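Local coordinates for extracellular solute-binding protein, family 3 (Methylophaga aminisulfidivorans MP, PDB 5SV6), which is of unknown function but has a periplasmic binding protein-like architecture, and probably serves the methanol dehydrogenase system, at residues K153-P158 and G207-A212; M180-F185 and D198-E203; G127-Y132 and I214-A219; Y132-G137 and P229-V234; D54-S59 and A219-K224. All coordinates share one frame; numbering follows the deposited sequence.

Overall arrangement
Contacts 1, 3 and 4 join neighbouring strands of one mixed sheet. Contact 1 pairs strand 154-156 with strand 211-215. Contact 3 sets strand 211-215 against strand 118-133, and contact 4 adds strand 230-234 on the other side of that strand. Contacts 3 and 4 share Tyr132, with centres about 12 Å apart; contacts 1 and 3 are about 11 Å apart. Contact 2 holds loop 180-185 against helix 197-206, whose Leu200 touches Ile214 of contact 3. Contact 5 reaches a turn near the start of the modelled chain and shares Ala219 with contact 3. It probably links the two lobes expected of this fold. Its centre lies about 17 Å from that of contact 1.

Contact 1: residues K153-P158 and G207-A212; sequences KFAIVP and GKADIA
Lys153 lies alongside the turn at Lys208 to Asp210, and its backbone and its side chain do different work. Its N-H bonds to Asp210 OD2 at 2.9 Å and is nearly straight (167°). It arrives on the anti side of the carboxylate, 27° out of the plane. The same oxygen also accepts from Ser152 N. Lys153 O receives Asp210 N at 2.8 Å and, more weakly, Ile211 N at 3.5 Å. Lys153 CB lies 3.4 Å from Lys208 O. CG, anti to the carbonyl carbon (chi1 -61°), stays near that oxygen, and the bend at chi2 starts the rest of the chain outward. A water lies between Lys153 NZ and Lys208 O, but its short approach to NZ leaves its exact place doubtful.

Ala155 continues the parallel pairing. Its N bonds to Ile211 O at 2.8 Å. Its methyl sits with those of Ala209 and Ala212, CB to CB of Ala212 being 3.8 Å. On that face Ala209 touches Tyr178 of helix 172-180, and Ala212 touches Val204 of helix 197-206.

Ile211 points to the other face. Its CG2 meets Phe154 CD2 at 3.4 Å, and helix 161-168 backs Phe154.

The join thus has a polar, charged start at the exposed end, then backbone pairing flanked by apolar side chains. The carboxylate of Asp210, gripped by two backbone N-H groups, probably pins the entry into strand 154-156.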
# COMPACT_ATOMS: atom_id res chain seq x y z
N LYS A 153 0.14 -21.51 5.66
CA LYS A 153 0.92 -20.34 6.06
C LYS A 153 0.75 -19.19 5.07
O LYS A 153 1.26 -19.26 3.96
CB LYS A 153 2.41 -20.70 6.15
CG LYS A 153 2.75 -21.79 7.18
CD LYS A 153 2.89 -21.18 8.56
CE LYS A 153 3.17 -22.25 9.62
NZ LYS A 153 4.62 -22.59 9.71
N PHE A 154 0.07 -18.13 5.51
CA PHE A 154 -0.28 -17.02 4.65
C PHE A 154 0.36 -15.72 5.15
O PHE A 154 0.05 -15.26 6.25
CB PHE A 154 -1.81 -16.85 4.61
CG PHE A 154 -2.55 -18.07 4.09
CD1 PHE A 154 -2.78 -19.16 4.92
CD2 PHE A 154 -3.03 -18.10 2.79
CE1 PHE A 154 -3.46 -20.28 4.46
CE2 PHE A 154 -3.72 -19.22 2.32
CZ PHE A 154 -3.93 -20.30 3.16
N ALA A 155 1.25 -15.13 4.37
CA ALA A 155 1.84 -13.86 4.79
C ALA A 155 0.88 -12.71 4.44
O ALA A 155 0.76 -12.34 3.27
CB ALA A 155 3.19 -13.67 4.14
N ILE A 156 0.19 -12.18 5.45
CA ILE A 156 -0.75 -11.07 5.24
C ILE A 156 -0.64 -9.97 6.30
O ILE A 156 -0.01 -10.15 7.35
CB ILE A 156 -2.22 -11.55 5.22
CG1 ILE A 156 -2.63 -12.06 6.61
CG2 ILE A 156 -2.43 -12.62 4.14
CD1 ILE A 156 -4.13 -12.09 6.83
N VAL A 157 -1.27 -8.84 6.02
CA VAL A 157 -1.32 -7.73 6.96
C VAL A 157 -2.68 -7.69 7.66
O VAL A 157 -3.72 -7.62 7.01
CB VAL A 157 -1.07 -6.38 6.25
CG1 VAL A 157 -1.13 -5.22 7.24
CG2 VAL A 157 0.27 -6.40 5.53
N PRO A 158 -2.68 -7.76 9.00
CA PRO A 158 -3.93 -7.73 9.76
C PRO A 158 -4.70 -6.44 9.53
O PRO A 158 -4.08 -5.39 9.36
CB PRO A 158 -3.46 -7.82 11.22
CG PRO A 158 -2.10 -8.46 11.13
CD PRO A 158 -1.50 -7.93 9.87
N GLY A 207 10.01 -19.82 1.56
CA GLY A 207 9.14 -20.98 1.63
C GLY A 207 8.47 -21.13 2.98
O GLY A 207 7.66 -22.04 3.18
N LYS A 208 8.78 -20.23 3.91
CA LYS A 208 8.13 -20.25 5.22
C LYS A 208 6.66 -19.88 5.09
O LYS A 208 5.82 -20.33 5.88
CB LYS A 208 8.83 -19.30 6.20
CG LYS A 208 10.20 -19.79 6.65
CD LYS A 208 10.10 -21.10 7.42
CE LYS A 208 11.47 -21.58 7.87
NZ LYS A 208 12.07 -20.71 8.93
N ALA A 209 6.35 -19.04 4.10
CA ALA A 209 4.96 -18.78 3.76
C ALA A 209 4.61 -19.57 2.50
O ALA A 209 5.39 -19.60 1.55
CB ALA A 209 4.72 -17.29 3.54
N ASP A 210 3.45 -20.22 2.49
CA ASP A 210 2.96 -20.83 1.26
C ASP A 210 2.66 -19.75 0.23
O ASP A 210 2.79 -19.97 -0.98
CB ASP A 210 1.68 -21.62 1.55
CG ASP A 210 1.93 -22.81 2.43
OD1 ASP A 210 2.85 -23.58 2.10
OD2 ASP A 210 1.22 -22.96 3.44
N ILE A 211 2.25 -18.58 0.71
CA ILE A 211 1.76 -17.52 -0.17
C ILE A 211 1.62 -16.22 0.61
O ILE A 211 1.49 -16.24 1.83
CB ILE A 211 0.39 -17.90 -0.77
CG1 ILE A 211 0.03 -17.02 -1.97
CG2 ILE A 211 -0.70 -17.87 0.31
CD1 ILE A 211 -1.20 -17.50 -2.73
N ALA A 212 1.67 -15.09 -0.09
CA ALA A 212 1.38 -13.81 0.53
C ALA A 212 0.22 -13.19 -0.20
O ALA A 212 -0.04 -13.50 -1.37
CB ALA A 212 2.60 -12.88 0.47
O HOH W 1 6.29 -21.21 8.53

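Contact 2: residues M180-F185 and D198-E203; sequences MSLIGF and DLLVSE
Leu182 carries most of this contact, reaching from the loop after helix 172-180 to three residues of helix 197-206. Its CG stands anti to the carbonyl carbon (chi1 -63°), which sends both methyls at the helix. CD1 touches Leu200 CD2 at 3.7 Å, the two side chains crossing at a slant. CD2 meets Leu199 CD2 at 4.0 Å. It also sits over the flat side of the Glu203 carboxylate, with Leu182 CD2 to Glu203 CD at 3.7 Å, the two side chains approaching from opposite directions. The backbone takes part as well: Leu182 O lies 3.5 Å from Leu199 CD2. Glu203 also offers Leu182 its carbon chain, while OE1 is hydrogen-bonded to Tyr178 OH.

Ile183 follows with a lighter touch. Its CD1 comes within 4.4 Å of Leu200 CD2, so Leu200 receives a methyl from each of the two loop residues.

The contact is apolar packing near the surface. On the loop side, Ile183 and Met180 lean on Pro158, beyond strand 154-156. On the helix side, Leu200 also touches Val157, and Val201 turns to helix 216-224. Helix 197-206 thus lies between this loop and helix 216-224 and is followed in the chain by strand 211-215.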
# COMPACT_ATOMS: atom_id res chain seq x y z
N MSE A 180 1.17 -13.17 13.57
CA MSE A 180 1.62 -12.41 14.74
C MSE A 180 3.14 -12.50 14.97
O MSE A 180 3.70 -11.70 15.72
CB MSE A 180 0.90 -12.88 16.00
CG MSE A 180 -0.56 -12.56 16.02
SE MSE A 180 -0.92 -10.64 15.79
CE MSE A 180 -1.54 -10.66 13.94
N SER A 181 3.79 -13.49 14.36
CA SER A 181 5.24 -13.62 14.45
C SER A 181 5.93 -12.66 13.49
O SER A 181 7.15 -12.46 13.56
CB SER A 181 5.68 -15.06 14.16
OG SER A 181 5.69 -15.35 12.76
N LEU A 182 5.15 -12.08 12.57
CA LEU A 182 5.70 -11.22 11.52
C LEU A 182 5.39 -9.73 11.70
O LEU A 182 6.20 -8.89 11.34
CB LEU A 182 5.18 -11.65 10.14
CG LEU A 182 5.55 -13.04 9.63
CD1 LEU A 182 4.77 -13.38 8.38
CD2 LEU A 182 7.05 -13.13 9.37
N ILE A 183 4.21 -9.41 12.21
CA ILE A 183 3.74 -8.03 12.22
C ILE A 183 4.00 -7.40 13.58
O ILE A 183 3.72 -8.00 14.61
CB ILE A 183 2.23 -7.94 11.88
CG1 ILE A 183 1.92 -8.63 10.54
CG2 ILE A 183 1.76 -6.48 11.85
CD1 ILE A 183 2.68 -8.05 9.33
N GLY A 184 4.55 -6.19 13.58
CA GLY A 184 4.84 -5.50 14.83
C GLY A 184 3.62 -4.81 15.40
O GLY A 184 2.76 -4.32 14.65
N PHE A 185 3.52 -4.78 16.73
CA PHE A 185 2.47 -4.00 17.38
C PHE A 185 3.08 -3.11 18.46
O PHE A 185 4.19 -3.37 18.94
CB PHE A 185 1.41 -4.90 18.02
CG PHE A 185 0.53 -5.61 17.02
CD1 PHE A 185 0.97 -6.75 16.38
CD2 PHE A 185 -0.74 -5.13 16.74
CE1 PHE A 185 0.16 -7.40 15.47
CE2 PHE A 185 -1.56 -5.78 15.84
CZ PHE A 185 -1.11 -6.91 15.20
N ASP A 198 8.64 -5.90 2.73
CA ASP A 198 9.71 -6.72 2.17
C ASP A 198 9.93 -8.02 2.97
O ASP A 198 10.34 -9.04 2.42
CB ASP A 198 11.01 -5.93 2.11
CG ASP A 198 11.46 -5.46 3.47
OD1 ASP A 198 10.70 -4.71 4.12
OD2 ASP A 198 12.57 -5.85 3.89
N LEU A 199 9.65 -7.98 4.27
CA LEU A 199 9.65 -9.18 5.10
C LEU A 199 8.63 -10.21 4.60
O LEU A 199 8.92 -11.41 4.51
CB LEU A 199 9.33 -8.79 6.55
CG LEU A 199 9.06 -9.97 7.49
CD1 LEU A 199 10.31 -10.82 7.66
CD2 LEU A 199 8.51 -9.49 8.84
N LEU A 200 7.43 -9.74 4.28
CA LEU A 200 6.38 -10.66 3.83
C LEU A 200 6.74 -11.31 2.49
O LEU A 200 6.52 -12.51 2.31
CB LEU A 200 5.02 -9.96 3.76
CG LEU A 200 4.52 -9.38 5.09
CD1 LEU A 200 3.15 -8.74 4.95
CD2 LEU A 200 4.47 -10.46 6.14
N VAL A 201 7.30 -10.54 1.57
CA VAL A 201 7.75 -11.13 0.31
C VAL A 201 8.86 -12.16 0.56
O VAL A 201 8.88 -13.25 -0.03
CB VAL A 201 8.20 -10.06 -0.70
CG1 VAL A 201 8.77 -10.71 -1.96
CG2 VAL A 201 7.00 -9.16 -1.06
N SER A 202 9.77 -11.82 1.47
CA SER A 202 10.88 -12.70 1.82
C SER A 202 10.43 -14.06 2.37
O SER A 202 11.08 -15.07 2.14
CB SER A 202 11.80 -12.01 2.82
OG SER A 202 12.57 -11.03 2.16
N GLU A 203 9.31 -14.05 3.09
CA GLU A 203 8.73 -15.28 3.64
C GLU A 203 8.30 -16.25 2.54
O GLU A 203 8.39 -17.47 2.70
CB GLU A 203 7.53 -14.95 4.52
CG GLU A 203 7.90 -14.28 5.83
CD GLU A 203 8.65 -15.21 6.75
OE1 GLU A 203 8.03 -16.17 7.25
OE2 GLU A 203 9.85 -14.99 6.98

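Contact 3: residues G127-Y132 and I214-A219; sequences GYAFIY and IWAPEA
Ile214 O accepts the N-H of Ala129 at 2.8 Å, the shortest polar bond of this antiparallel pairing. The donor stands above the carbonyl plane, 37° out of it. Tyr128 CA gives the same oxygen a further C-H contact at 3.4 Å. The return bond, Ile214 N to Ala129 O, is 3.0 Å long. Gly127 O takes Ala216 N at 3.0 Å, just where strand 211-215 turns into helix 216-224.

Tyr128 and Trp215 form a non-hydrogen-bonded pair with side chains on one face. The two side chains cross at about a right angle, and their ring planes stand at 53°. Trp215 CB lies over the face of the tyrosine ring, a CH-pi contact of 4.0 Å to the centroid. The indole CE3 comes 3.6 Å from Tyr128 CE1, and CZ3 reaches Gly127 CA at 3.5 Å. Cut back to an alanine, Tyr128 would no longer cover Trp215 CB and CE3, and the indole would probably be freer to shift.

On the other face, Ile131 CD1 touches both Ile214 and Ala219, 3.6 Å from Ala219 CB.

Backbone bonds therefore set the register, while aromatic groups pack on one face and aliphatic groups on the other. The inward-facing amides at this buried joint are paired rather than left to water.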
# COMPACT_ATOMS: atom_id res chain seq x y z
N GLY A 127 -4.29 -3.01 -6.61
CA GLY A 127 -5.01 -3.97 -5.79
C GLY A 127 -4.10 -4.83 -4.94
O GLY A 127 -2.88 -4.85 -5.13
N TYR A 128 -4.71 -5.52 -3.98
CA TYR A 128 -4.05 -6.57 -3.23
C TYR A 128 -3.78 -7.70 -4.21
O TYR A 128 -4.52 -7.87 -5.16
CB TYR A 128 -4.95 -7.04 -2.07
CG TYR A 128 -4.93 -6.04 -0.94
CD1 TYR A 128 -5.70 -4.89 -0.98
CD2 TYR A 128 -4.09 -6.23 0.16
CE1 TYR A 128 -5.64 -3.95 0.03
CE2 TYR A 128 -4.03 -5.31 1.18
CZ TYR A 128 -4.81 -4.17 1.10
OH TYR A 128 -4.75 -3.24 2.12
N ALA A 129 -2.70 -8.44 -3.98
CA ALA A 129 -2.28 -9.48 -4.92
C ALA A 129 -1.74 -10.72 -4.22
O ALA A 129 -1.09 -10.62 -3.19
CB ALA A 129 -1.21 -8.93 -5.88
N PHE A 130 -2.02 -11.88 -4.81
CA PHE A 130 -1.42 -13.15 -4.40
C PHE A 130 0.00 -13.23 -4.91
O PHE A 130 0.27 -12.95 -6.08
CB PHE A 130 -2.22 -14.32 -4.95
CG PHE A 130 -3.63 -14.35 -4.47
CD1 PHE A 130 -3.94 -14.89 -3.23
CD2 PHE A 130 -4.65 -13.82 -5.25
CE1 PHE A 130 -5.24 -14.90 -2.77
CE2 PHE A 130 -5.95 -13.83 -4.80
CZ PHE A 130 -6.25 -14.38 -3.57
N ILE A 131 0.92 -13.59 -4.03
CA ILE A 131 2.33 -13.67 -4.37
C ILE A 131 2.86 -15.04 -3.97
O ILE A 131 2.84 -15.39 -2.79
CB ILE A 131 3.11 -12.54 -3.67
CG1 ILE A 131 2.68 -11.18 -4.23
CG2 ILE A 131 4.62 -12.75 -3.83
CD1 ILE A 131 3.08 -9.97 -3.37
N TYR A 132 3.33 -15.81 -4.95
CA TYR A 132 3.74 -17.19 -4.72
C TYR A 132 4.83 -17.62 -5.70
O TYR A 132 5.07 -16.93 -6.70
CB TYR A 132 2.51 -18.12 -4.79
CG TYR A 132 1.69 -18.00 -6.05
CD1 TYR A 132 0.67 -17.06 -6.14
CD2 TYR A 132 1.90 -18.85 -7.13
CE1 TYR A 132 -0.09 -16.95 -7.30
CE2 TYR A 132 1.15 -18.74 -8.28
CZ TYR A 132 0.15 -17.80 -8.36
OH TYR A 132 -0.61 -17.69 -9.51
N ILE A 214 -0.84 -9.25 -0.48
CA ILE A 214 -0.25 -7.97 -0.07
C ILE A 214 -0.73 -6.89 -1.02
O ILE A 214 -0.89 -7.15 -2.21
CB ILE A 214 1.31 -8.01 -0.20
CG1 ILE A 214 1.90 -9.21 0.53
CG2 ILE A 214 1.96 -6.72 0.32
CD1 ILE A 214 1.54 -9.21 1.99
N TRP A 215 -0.93 -5.69 -0.50
CA TRP A 215 -1.21 -4.52 -1.33
C TRP A 215 -0.06 -4.36 -2.34
O TRP A 215 1.09 -4.19 -1.95
CB TRP A 215 -1.34 -3.27 -0.44
CG TRP A 215 -1.50 -1.95 -1.13
CD1 TRP A 215 -0.67 -0.86 -1.02
CD2 TRP A 215 -2.57 -1.54 -2.00
NE1 TRP A 215 -1.16 0.19 -1.77
CE2 TRP A 215 -2.32 -0.21 -2.38
CE3 TRP A 215 -3.72 -2.18 -2.49
CZ2 TRP A 215 -3.16 0.49 -3.25
CZ3 TRP A 215 -4.55 -1.48 -3.34
CH2 TRP A 215 -4.27 -0.16 -3.71
N ALA A 216 -0.37 -4.43 -3.62
CA ALA A 216 0.68 -4.54 -4.65
C ALA A 216 1.73 -3.41 -4.66
O ALA A 216 2.91 -3.69 -4.81
CB ALA A 216 0.08 -4.77 -6.04
N PRO A 217 1.32 -2.14 -4.49
CA PRO A 217 2.36 -1.11 -4.45
C PRO A 217 3.42 -1.31 -3.34
O PRO A 217 4.56 -0.89 -3.53
CB PRO A 217 1.55 0.18 -4.22
CG PRO A 217 0.25 -0.10 -4.91
CD PRO A 217 -0.03 -1.55 -4.59
N GLU A 218 3.03 -1.94 -2.24
CA GLU A 218 3.95 -2.24 -1.13
C GLU A 218 4.94 -3.35 -1.47
O GLU A 218 6.04 -3.40 -0.92
CB GLU A 218 3.16 -2.74 0.08
CG GLU A 218 3.02 -1.75 1.16
CD GLU A 218 1.89 -2.11 2.10
OE1 GLU A 218 1.69 -3.32 2.39
OE2 GLU A 218 1.21 -1.17 2.54
N ALA A 219 4.52 -4.27 -2.34
CA ALA A 219 5.29 -5.48 -2.58
C ALA A 219 6.10 -5.43 -3.87
O ALA A 219 7.09 -6.14 -3.99
CB ALA A 219 4.38 -6.70 -2.60

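Contact 4: residues Y132-G137 and P229-V234; sequences YPADKG and PLKMVV
Tyr132, Ala134, Pro229 and Lys231 hold this edge of the sheet together by three backbone hydrogen bonds. Tyr132 and Lys231 form an antiparallel hydrogen-bonded pair. Lys231 N reaches Tyr132 O at 2.8 Å. Tyr132 N returns a longer bond of 3.2 Å to Lys231 O. Past the strand end, Ala134 N bonds to Pro229 O at 3.0 Å.

The side chains add a CH-pi contact. Tyr132 and Lys231 lie side by side and point the same way, with Lys231 CB over one face of the ring, 4.1 Å from its centroid. The tyrosine has its CG between the backbone N and the carbonyl carbon (chi1 53°), a setting that turns the ring along the partner strand. Its OH then meets Val233 CG2 at 3.3 Å.

Apolar packing is lighter: Ala134 CB touches Lys231 CG at 3.8 Å, and Pro229 CB is a little farther.

Water ties the outer ends. One binds Tyr132 OH at 2.6 Å and, weakly, Lys231 NZ. Another donates to both Ala134 O and Pro229 O.

Leu230 turns away from the side of this ring and packs on Val201, Val204 and Val205 of helix 197-206. It also touches Val223 of helix 216-224. Strand 230-234 is thus laid beside strand 118-133, with its Leu230 packed against these two helices.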
# COMPACT_ATOMS: atom_id res chain seq x y z
N TYR A 132 3.33 -15.81 -4.95
CA TYR A 132 3.74 -17.19 -4.72
C TYR A 132 4.83 -17.62 -5.70
O TYR A 132 5.07 -16.93 -6.70
CB TYR A 132 2.51 -18.12 -4.79
CG TYR A 132 1.69 -18.00 -6.05
CD1 TYR A 132 0.67 -17.06 -6.14
CD2 TYR A 132 1.90 -18.85 -7.13
CE1 TYR A 132 -0.09 -16.95 -7.30
CE2 TYR A 132 1.15 -18.74 -8.28
CZ TYR A 132 0.15 -17.80 -8.36
OH TYR A 132 -0.61 -17.69 -9.51
N PRO A 133 5.52 -18.75 -5.43
CA PRO A 133 6.63 -19.08 -6.33
C PRO A 133 6.15 -19.45 -7.73
O PRO A 133 5.15 -20.15 -7.87
CB PRO A 133 7.28 -20.30 -5.66
CG PRO A 133 6.91 -20.18 -4.22
CD PRO A 133 5.49 -19.64 -4.26
N ALA A 134 6.85 -18.96 -8.74
CA ALA A 134 6.49 -19.30 -10.11
C ALA A 134 7.02 -20.69 -10.40
O ALA A 134 7.87 -21.20 -9.65
CB ALA A 134 7.08 -18.28 -11.08
N ASP A 135 6.51 -21.31 -11.46
CA ASP A 135 7.03 -22.58 -11.96
C ASP A 135 6.85 -23.74 -10.98
O ASP A 135 7.58 -24.74 -11.05
CB ASP A 135 8.52 -22.44 -12.34
CG ASP A 135 8.76 -21.32 -13.34
OD1 ASP A 135 8.09 -21.31 -14.39
OD2 ASP A 135 9.61 -20.44 -13.06
N LYS A 136 5.88 -23.62 -10.08
CA LYS A 136 5.57 -24.72 -9.17
C LYS A 136 4.21 -25.32 -9.51
O LYS A 136 3.66 -26.10 -8.75
CB LYS A 136 5.59 -24.25 -7.72
CG LYS A 136 6.92 -23.65 -7.30
CD LYS A 136 8.02 -24.71 -7.27
CE LYS A 136 9.37 -24.09 -6.96
NZ LYS A 136 9.90 -23.34 -8.13
N GLY A 137 3.68 -24.93 -10.67
CA GLY A 137 2.39 -25.43 -11.11
C GLY A 137 1.22 -25.03 -10.23
O GLY A 137 0.17 -25.65 -10.28
N PRO A 229 12.05 -16.68 -8.71
CA PRO A 229 11.00 -16.07 -9.52
C PRO A 229 9.65 -16.17 -8.82
O PRO A 229 9.28 -17.26 -8.39
CB PRO A 229 11.00 -16.92 -10.80
CG PRO A 229 12.32 -17.59 -10.83
CD PRO A 229 12.68 -17.83 -9.39
N LEU A 230 8.94 -15.05 -8.71
CA LEU A 230 7.64 -15.04 -8.06
C LEU A 230 6.56 -14.62 -9.04
O LEU A 230 6.82 -13.88 -9.99
CB LEU A 230 7.63 -14.08 -6.87
CG LEU A 230 8.65 -14.33 -5.75
CD1 LEU A 230 8.46 -13.30 -4.64
CD2 LEU A 230 8.54 -15.74 -5.17
N LYS A 231 5.35 -15.10 -8.80
CA LYS A 231 4.19 -14.61 -9.51
C LYS A 231 3.48 -13.63 -8.61
O LYS A 231 3.42 -13.83 -7.40
CB LYS A 231 3.24 -15.75 -9.86
CG LYS A 231 3.66 -16.58 -11.07
CD LYS A 231 2.47 -17.32 -11.67
CE LYS A 231 1.47 -16.34 -12.29
NZ LYS A 231 0.35 -17.05 -12.97
N MSE A 232 2.94 -12.56 -9.21
CA MSE A 232 2.09 -11.63 -8.48
C MSE A 232 0.76 -11.47 -9.23
O MSE A 232 0.71 -10.85 -10.30
CB MSE A 232 2.79 -10.28 -8.31
CG MSE A 232 2.00 -9.29 -7.44
SE MSE A 232 2.97 -7.63 -7.04
CE MSE A 232 3.34 -7.05 -8.85
N VAL A 233 -0.29 -12.05 -8.69
CA VAL A 233 -1.58 -12.07 -9.35
C VAL A 233 -2.54 -11.14 -8.62
O VAL A 233 -2.88 -11.39 -7.47
CB VAL A 233 -2.17 -13.50 -9.37
CG1 VAL A 233 -3.55 -13.51 -10.02
CG2 VAL A 233 -1.22 -14.46 -10.10
N VAL A 234 -2.95 -10.06 -9.28
CA VAL A 234 -3.82 -9.07 -8.66
C VAL A 234 -5.23 -9.61 -8.45
O VAL A 234 -5.82 -10.21 -9.37
CB VAL A 234 -3.89 -7.78 -9.49
CG1 VAL A 234 -4.79 -6.78 -8.82
CG2 VAL A 234 -2.48 -7.19 -9.70
O HOH W 2 -1.41 -19.43 -11.27
O HOH W 3 10.12 -19.96 -8.08

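Contact 5: residues D54-S59 and A219-K224; sequences DEMPYS and AARYVK
Arg221 reaches out from helix 216-224 to the turn at Met56 and Pro57. Its CB bond already points at the turn. CG, placed between the backbone N and the carbonyl carbon (chi1 70°), lies 4.1 Å from Pro57 CB and above the centre of the neighbouring Tyr222 ring. CD moves on to 3.9 Å from the same proline carbon. NE is closer still, at 3.6 Å from Pro57 CB, and also makes a salt bridge with Glu286 OE2. The chain bends at chi3 (59°), which brings the guanidinium against Met56. The selenomethionine methyl CE sits over one face of that group, 3.4 Å from NH1. It is also 3.9 Å from Arg221 CZ, so it lies over the NH1 side of the group. NH2 has a hydrogen-bond partner outside the two segments.

Tyr222 comes from the next position of the helix. Pro57 CD stands at the edge of its ring, near the ring plane, 3.9 Å from CE2. The phenol OH lies 3.6 Å from Met56 CB. The peptide before Pro57 is cis, which probably helps the turn offer both residues to the helix.

With an alanine at Arg221 the guanidinium would be gone, and Glu286 would probably lose its charged mate while Met56 CE and Pro57 CB lost their cover.

The two segments meet by van der Waals packing, with a methyl over the face of a guanidinium. The charge of Arg221, which packs on the turn, is balanced by Glu286, outside the two segments. This is consistent with a joint between the lobes that grips by shape.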
# COMPACT_ATOMS: atom_id res chain seq x y z
N ASP A 54 10.53 6.42 7.54
CA ASP A 54 10.97 5.03 7.45
C ASP A 54 9.82 4.12 7.06
O ASP A 54 9.36 3.31 7.87
CB ASP A 54 11.56 4.55 8.79
CG ASP A 54 12.32 3.23 8.66
OD1 ASP A 54 12.85 2.94 7.56
OD2 ASP A 54 12.40 2.47 9.66
N GLU A 55 9.34 4.26 5.83
CA GLU A 55 8.26 3.38 5.37
C GLU A 55 8.41 3.03 3.90
O GLU A 55 7.58 3.38 3.07
CB GLU A 55 6.88 3.98 5.67
CG GLU A 55 5.72 3.06 5.27
CD GLU A 55 4.67 2.88 6.33
OE1 GLU A 55 4.91 3.22 7.51
OE2 GLU A 55 3.57 2.38 5.97
N MSE A 56 9.50 2.35 3.57
CA MSE A 56 9.72 1.88 2.22
C MSE A 56 8.66 0.83 1.91
O MSE A 56 8.19 0.14 2.82
CB MSE A 56 11.14 1.31 2.09
CG MSE A 56 12.22 2.36 2.18
SE MSE A 56 12.03 3.71 0.78
CE MSE A 56 12.97 2.84 -0.69
N PRO A 57 8.27 0.70 0.63
CA PRO A 57 8.88 1.41 -0.51
C PRO A 57 8.24 2.78 -0.78
O PRO A 57 8.63 3.44 -1.74
CB PRO A 57 8.62 0.46 -1.68
CG PRO A 57 7.29 -0.18 -1.33
CD PRO A 57 7.25 -0.27 0.20
N TYR A 58 7.29 3.20 0.05
CA TYR A 58 6.62 4.48 -0.14
C TYR A 58 7.55 5.67 0.04
O TYR A 58 7.57 6.58 -0.79
CB TYR A 58 5.44 4.65 0.83
CG TYR A 58 4.36 3.60 0.77
CD1 TYR A 58 4.36 2.53 1.66
CD2 TYR A 58 3.32 3.69 -0.13
CE1 TYR A 58 3.36 1.58 1.63
CE2 TYR A 58 2.31 2.74 -0.17
CZ TYR A 58 2.34 1.69 0.71
OH TYR A 58 1.33 0.75 0.68
N SER A 59 8.30 5.67 1.15
CA SER A 59 8.95 6.89 1.62
C SER A 59 10.04 6.58 2.63
O SER A 59 9.90 5.68 3.44
CB SER A 59 7.90 7.80 2.29
OG SER A 59 8.50 8.96 2.86
N ALA A 219 4.52 -4.27 -2.34
CA ALA A 219 5.29 -5.48 -2.58
C ALA A 219 6.10 -5.43 -3.87
O ALA A 219 7.09 -6.14 -3.99
CB ALA A 219 4.38 -6.70 -2.60
N ALA A 220 5.68 -4.57 -4.80
CA ALA A 220 6.12 -4.66 -6.20
C ALA A 220 7.63 -4.69 -6.43
O ALA A 220 8.12 -5.55 -7.16
CB ALA A 220 5.48 -3.56 -7.05
N ARG A 221 8.37 -3.77 -5.81
CA ARG A 221 9.80 -3.72 -6.05
C ARG A 221 10.50 -4.97 -5.51
O ARG A 221 11.48 -5.45 -6.10
CB ARG A 221 10.43 -2.44 -5.47
CG ARG A 221 10.50 -2.35 -3.95
CD ARG A 221 11.58 -1.34 -3.53
NE ARG A 221 11.32 -0.00 -4.07
CZ ARG A 221 12.18 1.01 -3.99
NH1 ARG A 221 13.37 0.83 -3.43
NH2 ARG A 221 11.86 2.20 -4.48
N TYR A 222 9.96 -5.53 -4.43
CA TYR A 222 10.56 -6.70 -3.78
C TYR A 222 10.25 -7.99 -4.52
O TYR A 222 11.05 -8.94 -4.50
CB TYR A 222 10.13 -6.77 -2.31
CG TYR A 222 10.33 -5.45 -1.59
CD1 TYR A 222 11.61 -5.00 -1.28
CD2 TYR A 222 9.25 -4.65 -1.26
CE1 TYR A 222 11.80 -3.77 -0.64
CE2 TYR A 222 9.43 -3.41 -0.60
CZ TYR A 222 10.72 -2.99 -0.30
OH TYR A 222 10.94 -1.79 0.33
N VAL A 223 9.11 -8.04 -5.19
CA VAL A 223 8.80 -9.15 -6.08
C VAL A 223 9.76 -9.14 -7.28
O VAL A 223 10.30 -10.17 -7.67
CB VAL A 223 7.34 -9.12 -6.57
CG1 VAL A 223 7.12 -10.20 -7.62
CG2 VAL A 223 6.37 -9.30 -5.40
N LYS A 224 10.01 -7.97 -7.84
CA LYS A 224 10.98 -7.86 -8.93
C LYS A 224 12.40 -8.30 -8.53
O LYS A 224 13.04 -9.08 -9.23
CB LYS A 224 11.02 -6.44 -9.49
CG LYS A 224 12.05 -6.27 -10.61
CD LYS A 224 11.98 -4.87 -11.17
CE LYS A 224 10.55 -4.51 -11.53
NZ LYS A 224 10.39 -3.04 -11.72